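PDB 4C2L: endo-xylogalacturonan hydrolase A from Aspergillus tubingensis, which hydrolyses xylogalacturonan, the xylose-substituted galacturonan backbone found in the hairy regions of pectin, as a secreted glycoside hydrolase of family 28. Local coordinates for residues G65-C70 with S97-L102; G101-S106 with N143-G148. All blocks are in the same frame, centred on the assembly; numbering follows the deposited sequence.

Interaction 1: G65-C70 with S97-L102; sequences GSCSDC and SNVDGL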
loop_
_atom_site.group_PDB
_atom_site.type_symbol
_atom_site.label_atom_id
_atom_site.label_comp_id
_atom_site.label_asym_id
_atom_site.label_seq_id
_atom_site.Cartn_x
_atom_site.Cartn_y
_atom_site.Cartn_z
ATOM N N GLY A 65 13.879 -2.892 -17.303
ATOM C CA GLY A 65 13.638 -4.152 -17.998
ATOM C C GLY A 65 14.867 -4.935 -18.425
ATOM O O GLY A 65 14.771 -6.134 -18.644
ATOM N N SER A 66 16.023 -4.297 -18.546
ATOM C CA SER A 66 17.209 -5.043 -18.990
ATOM C C SER A 66 17.890 -5.794 -17.840
ATOM O O SER A 66 18.879 -6.495 -18.036
ATOM C CB SER A 66 18.191 -4.126 -19.709
ATOM O OG SER A 66 18.721 -3.210 -18.792
ATOM N N CYS A 67 17.347 -5.647 -16.641
ATOM C CA CYS A 67 17.864 -6.344 -15.478
ATOM C C CYS A 67 17.556 -7.829 -15.603
ATOM O O CYS A 67 16.417 -8.211 -15.815
ATOM C CB CYS A 67 17.191 -5.803 -14.222
ATOM S SG CYS A 67 17.684 -6.692 -12.737
ATOM N N SER A 68 18.576 -8.666 -15.457
ATOM C CA SER A 68 18.358 -10.111 -15.372
ATOM C C SER A 68 19.350 -10.629 -14.338
ATOM O O SER A 68 20.543 -10.752 -14.615
ATOM C CB SER A 68 18.581 -10.752 -16.746
ATOM O OG SER A 68 18.449 -12.155 -16.681
ATOM N N ASP A 69 18.854 -10.889 -13.133
ATOM C CA ASP A 69 19.711 -11.212 -11.976
ATOM C C ASP A 69 20.713 -10.102 -11.725
ATOM O O ASP A 69 21.901 -10.356 -11.487
ATOM C CB ASP A 69 20.424 -12.560 -12.169
ATOM C CG ASP A 69 19.455 -13.696 -12.391
ATOM O OD1 ASP A 69 18.563 -13.884 -11.538
ATOM O OD2 ASP A 69 19.573 -14.401 -13.426
ATOM N N CYS A 70 20.234 -8.864 -11.802
ATOM C CA CYS A 70 21.096 -7.706 -11.641
ATOM C C CYS A 70 20.995 -7.185 -10.221
ATOM O O CYS A 70 20.043 -7.492 -9.490
ATOM C CB CYS A 70 20.734 -6.602 -12.643
ATOM S SG CYS A 70 19.300 -5.630 -12.159
ATOM N N SER A 97 8.999 -4.447 -15.329
ATOM C CA SER A 97 8.043 -5.299 -16.025
ATOM C C SER A 97 8.707 -6.595 -16.455
ATOM O O SER A 97 9.688 -6.568 -17.205
ATOM C CB SER A 97 7.493 -4.575 -17.258
ATOM O OG SER A 97 6.466 -5.347 -17.870
ATOM N N ASN A 98 8.177 -7.719 -15.985
ATOM C CA ASN A 98 8.703 -9.031 -16.371
ATOM C C ASN A 98 10.209 -9.162 -16.135
ATOM O O ASN A 98 10.957 -9.642 -16.993
ATOM C CB ASN A 98 8.348 -9.337 -17.837
ATOM C CG ASN A 98 8.421 -10.820 -18.150
ATOM O OD1 ASN A 98 8.429 -11.655 -17.245
ATOM N ND2 ASN A 98 8.483 -11.156 -19.430
ATOM N N VAL A 99 10.656 -8.743 -14.955
ATOM C CA VAL A 99 12.059 -8.842 -14.623
ATOM C C VAL A 99 12.209 -10.047 -13.715
ATOM O O VAL A 99 11.436 -10.205 -12.773
ATOM C CB VAL A 99 12.551 -7.555 -13.929
ATOM C CG1 VAL A 99 13.920 -7.758 -13.288
ATOM C CG2 VAL A 99 12.569 -6.417 -14.943
ATOM N N ASP A 100 13.168 -10.913 -14.046
ATOM C CA ASP A 100 13.484 -12.070 -13.217
ATOM C C ASP A 100 14.837 -11.863 -12.562
ATOM O O ASP A 100 15.865 -11.868 -13.234
ATOM C CB ASP A 100 13.493 -13.343 -14.071
ATOM C CG ASP A 100 12.153 -13.609 -14.719
ATOM O OD1 ASP A 100 11.145 -13.658 -13.985
ATOM O OD2 ASP A 100 12.095 -13.770 -15.962
ATOM N N GLY A 101 14.832 -11.662 -11.248
ATOM C CA GLY A 101 16.068 -11.509 -10.498
ATOM C C GLY A 101 16.498 -10.065 -10.471
ATOM O O GLY A 101 17.198 -9.599 -11.359
ATOM N N LEU A 102 16.045 -9.336 -9.467
ATOM C CA LEU A 102 16.455 -7.965 -9.308
ATOM C C LEU A 102 16.706 -7.712 -7.839
ATOM O O LEU A 102 15.958 -8.186 -6.985
ATOM C CB LEU A 102 15.371 -7.009 -9.826
ATOM C CG LEU A 102 15.446 -5.592 -9.242
ATOM C CD1 LEU A 102 16.466 -4.763 -10.002
ATOM C CD2 LEU A 102 14.102 -4.887 -9.194
HETATM O O HOH W 1 12.302 -7.691 -18.798
HETATM O O HOH W 2 14.742 -10.308 -16.441
HETATM O O HOH W 3 16.960 -13.871 -14.860
#
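Gly-101 and the Cys-67–Cys-70 disulfide meet at the centre of this contact: SG of Cys-67 lies 3.3 Å from O of Gly-101. Both sulfurs also rest on one methyl, CD1 of Leu-102, at 3.6 Å from SG of Cys-67 and 3.7 Å from SG of Cys-70, so the disulfide lies against the end of one leucine branch, an apolar contact that suits a buried leucine. SG of Cys-67 swings to this place because it stands anti to the backbone N (chi1 176°). CG1 of Val-99 packs against CB of Cys-67 at 3.9 Å, a compact branched residue that suits a buried position.

Two backbone bonds tie the segments. N of Asp-69 gives to O of Asp-100 on a lone pair (3.1 Å), while N of Cys-70 reaches O of Gly-101 at 3.2 Å from well above the carbonyl plane. Asp-69 has positive phi, a conformation that aspartate tolerates better than most residues with a side chain. Glycine suits position 101, where the backbone angles and the nearby carboxylate of Asp-69, its OD1 3.6 Å from CA of Gly-101, call for a residue without a side chain.

Further out, a water takes the N-H of Asp-100 and donates to O of Cys-67, and the Asp-100 carboxylate is held by Ser-142. Parallel pairing of Cys-70 with Leu-102 directly after a corner at Gly-101 is characteristic of neighbouring coils in the parallel beta-helix of family 28.

Interaction 2: G101-S106 with N143-G148; sequences GLKLRS and NLEISG
Leu-102 to Arg-105 pair in parallel with Leu-144 to Ser-147, one rung apart in the right-handed parallel beta-helix of family 28. The axes of strands 102-105 and 143-147 run 4.7 Å apart, and five backbone hydrogen bonds alternate across them, the straightest from N of Leu-104 to O of Glu-145 (2.8 Å, 171° at the hydrogen). On the inward face aliphatic residues stack in file: Leu-104 lies beside Ile-146, where both touch Leu-136 across the core, and CD2 of Leu-144 reaches CB of Leu-102. Aliphatic residues suit this face because it is buried between the sheets.

The opposite face is polar, and Glu-145 reaches over to the side chains of the neighbouring strand. Its CB passes O of Leu-102 at 3.8 Å. CG departs anti to the backbone N, and a bend at chi2 (-93°) then turns the carboxylate toward that strand. There OE1 comes to 3.6 Å from CB of Lys-103 and 3.8 Å from CD of Arg-105, touching the aliphatic parts of two basic residues without meeting their charged ends. OE2 accepts a short hydrogen bond of 2.5 Å from OG of Ser-147, on the syn side but 33° out of the carboxylate plane. Serine suits this place: its compact side chain grips the acid two residues back while OG lies close over CB of Arg-105. The charges nearby would probably favour an ionised glutamate, though Arg-105 sends NE to a salt bridge with Asp-71 on the paired strand 70-74. The long aliphatic chain of Lys-103 suits its place, CD standing 3.9 Å above the plane of the Arg-105 guanidinium, over the centre of the group.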
loop_
_atom_site.group_PDB
_atom_site.type_symbol
_atom_site.label_atom_id
_atom_site.label_comp_id
_atom_site.label_asym_id
_atom_site.label_seq_id
_atom_site.Cartn_x
_atom_site.Cartn_y
_atom_site.Cartn_z
ATOM N N GLY A 101 14.832 -11.662 -11.248
ATOM C CA GLY A 101 16.068 -11.509 -10.498
ATOM C C GLY A 101 16.498 -10.065 -10.471
ATOM O O GLY A 101 17.198 -9.599 -11.359
ATOM N N LEU A 102 16.045 -9.336 -9.467
ATOM C CA LEU A 102 16.455 -7.965 -9.308
ATOM C C LEU A 102 16.706 -7.712 -7.839
ATOM O O LEU A 102 15.958 -8.186 -6.985
ATOM C CB LEU A 102 15.371 -7.009 -9.826
ATOM C CG LEU A 102 15.446 -5.592 -9.242
ATOM C CD1 LEU A 102 16.466 -4.763 -10.002
ATOM C CD2 LEU A 102 14.102 -4.887 -9.194
ATOM N N LYS A 103 17.765 -6.971 -7.558
ATOM C CA LYS A 103 17.941 -6.374 -6.239
ATOM C C LYS A 103 18.024 -4.871 -6.454
ATOM O O LYS A 103 18.889 -4.390 -7.188
ATOM C CB LYS A 103 19.211 -6.885 -5.558
ATOM C CG LYS A 103 19.324 -8.403 -5.523
ATOM C CD LYS A 103 20.647 -8.830 -4.893
ATOM C CE LYS A 103 20.955 -10.298 -5.167
ATOM N NZ LYS A 103 21.518 -10.469 -6.537
ATOM N N LEU A 104 17.106 -4.140 -5.846
ATOM C CA LEU A 104 17.134 -2.689 -5.887
ATOM C C LEU A 104 17.318 -2.282 -4.452
ATOM O O LEU A 104 16.389 -2.388 -3.637
ATOM C CB LEU A 104 15.825 -2.120 -6.457
ATOM C CG LEU A 104 15.649 -0.592 -6.489
ATOM C CD1 LEU A 104 16.646 0.070 -7.428
ATOM C CD2 LEU A 104 14.237 -0.212 -6.922
ATOM N N ARG A 105 18.522 -1.850 -4.120
ATOM C CA ARG A 105 18.841 -1.757 -2.693
ATOM C C ARG A 105 19.842 -0.690 -2.364
ATOM O O ARG A 105 20.655 -0.324 -3.200
ATOM C CB ARG A 105 19.331 -3.112 -2.206
ATOM C CG ARG A 105 20.541 -3.656 -2.952
ATOM C CD ARG A 105 20.877 -5.031 -2.385
ATOM N NE ARG A 105 22.065 -5.589 -3.001
ATOM C CZ ARG A 105 22.766 -6.585 -2.471
ATOM N NH1 ARG A 105 22.397 -7.104 -1.300
ATOM N NH2 ARG A 105 23.831 -7.044 -3.104
ATOM N N SER A 106 19.774 -0.177 -1.143
ATOM C CA SER A 106 20.842 0.658 -0.635
ATOM C C SER A 106 21.599 -0.176 0.381
ATOM O O SER A 106 21.011 -0.644 1.355
ATOM C CB SER A 106 20.314 1.936 0.021
ATOM O OG SER A 106 21.409 2.671 0.567
ATOM N N ASN A 143 11.410 -13.018 -8.191
ATOM C CA ASN A 143 12.636 -12.900 -7.416
ATOM C C ASN A 143 13.151 -11.462 -7.402
ATOM O O ASN A 143 14.229 -11.167 -7.915
ATOM C CB ASN A 143 13.706 -13.874 -7.952
ATOM C CG ASN A 143 13.220 -15.321 -7.988
ATOM O OD1 ASN A 143 13.470 -16.058 -8.952
ATOM N ND2 ASN A 143 12.517 -15.729 -6.949
ATOM N N LEU A 144 12.340 -10.569 -6.848
ATOM C CA LEU A 144 12.664 -9.157 -6.781
ATOM C C LEU A 144 12.838 -8.780 -5.327
ATOM O O LEU A 144 12.013 -9.139 -4.488
ATOM C CB LEU A 144 11.541 -8.323 -7.396
ATOM C CG LEU A 144 11.071 -8.816 -8.779
ATOM C CD1 LEU A 144 9.758 -8.181 -9.185
ATOM C CD2 LEU A 144 12.133 -8.562 -9.832
ATOM N N GLU A 145 13.906 -8.046 -5.041
ATOM C CA GLU A 145 14.219 -7.660 -3.674
ATOM C C GLU A 145 14.452 -6.149 -3.663
ATOM O O GLU A 145 15.248 -5.633 -4.456
ATOM C CB GLU A 145 15.461 -8.443 -3.210
ATOM C CG GLU A 145 15.837 -8.258 -1.752
ATOM C CD GLU A 145 16.861 -7.152 -1.502
ATOM O OE1 GLU A 145 17.420 -6.557 -2.463
ATOM O OE2 GLU A 145 17.125 -6.888 -0.312
ATOM N N ILE A 146 13.717 -5.449 -2.800
ATOM C CA ILE A 146 13.782 -4.002 -2.675
ATOM C C ILE A 146 14.076 -3.699 -1.210
ATOM O O ILE A 146 13.272 -4.013 -0.337
ATOM C CB ILE A 146 12.457 -3.319 -3.092
ATOM C CG1 ILE A 146 12.022 -3.779 -4.496
ATOM C CG2 ILE A 146 12.592 -1.795 -3.069
ATOM C CD1 ILE A 146 11.213 -5.061 -4.475
ATOM N N SER A 147 15.211 -3.061 -0.929
ATOM C CA SER A 147 15.628 -2.957 0.469
ATOM C C SER A 147 16.563 -1.811 0.799
ATOM O O SER A 147 17.324 -1.342 -0.045
ATOM C CB SER A 147 16.291 -4.266 0.900
ATOM O OG SER A 147 17.536 -4.454 0.238
ATOM N N GLY A 148 16.484 -1.365 2.046
ATOM C CA GLY A 148 17.457 -0.468 2.623
ATOM C C GLY A 148 17.324 0.988 2.277
ATOM O O GLY A 148 18.091 1.814 2.772
#

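Overall arrangement
Interactions 1 and 2 are successive steps along the same beta-helix, their centres 10 Å apart, and they share Gly-101 and Leu-102. The chain turns a corner at Gly-101, between the loop of interaction 1 and the strand of interaction 2, which places Leu-102 between the Cys-67–Cys-70 disulfide and Leu-144. O of Cys-70 probably accepts a hydrogen bond from N of Lys-103 (3.0 Å), and O of Val-99 packs on CD2 of Leu-144 at 3.4 Å. Both contacts lie away from Asp-210 and His-233, the catalytic residues inferred by similarity. The side chain of Cys-70 is about 14 Å from a bound mannose (MAN), and the side chain of Arg-105 about 12 Å from a bound mannose (MAN).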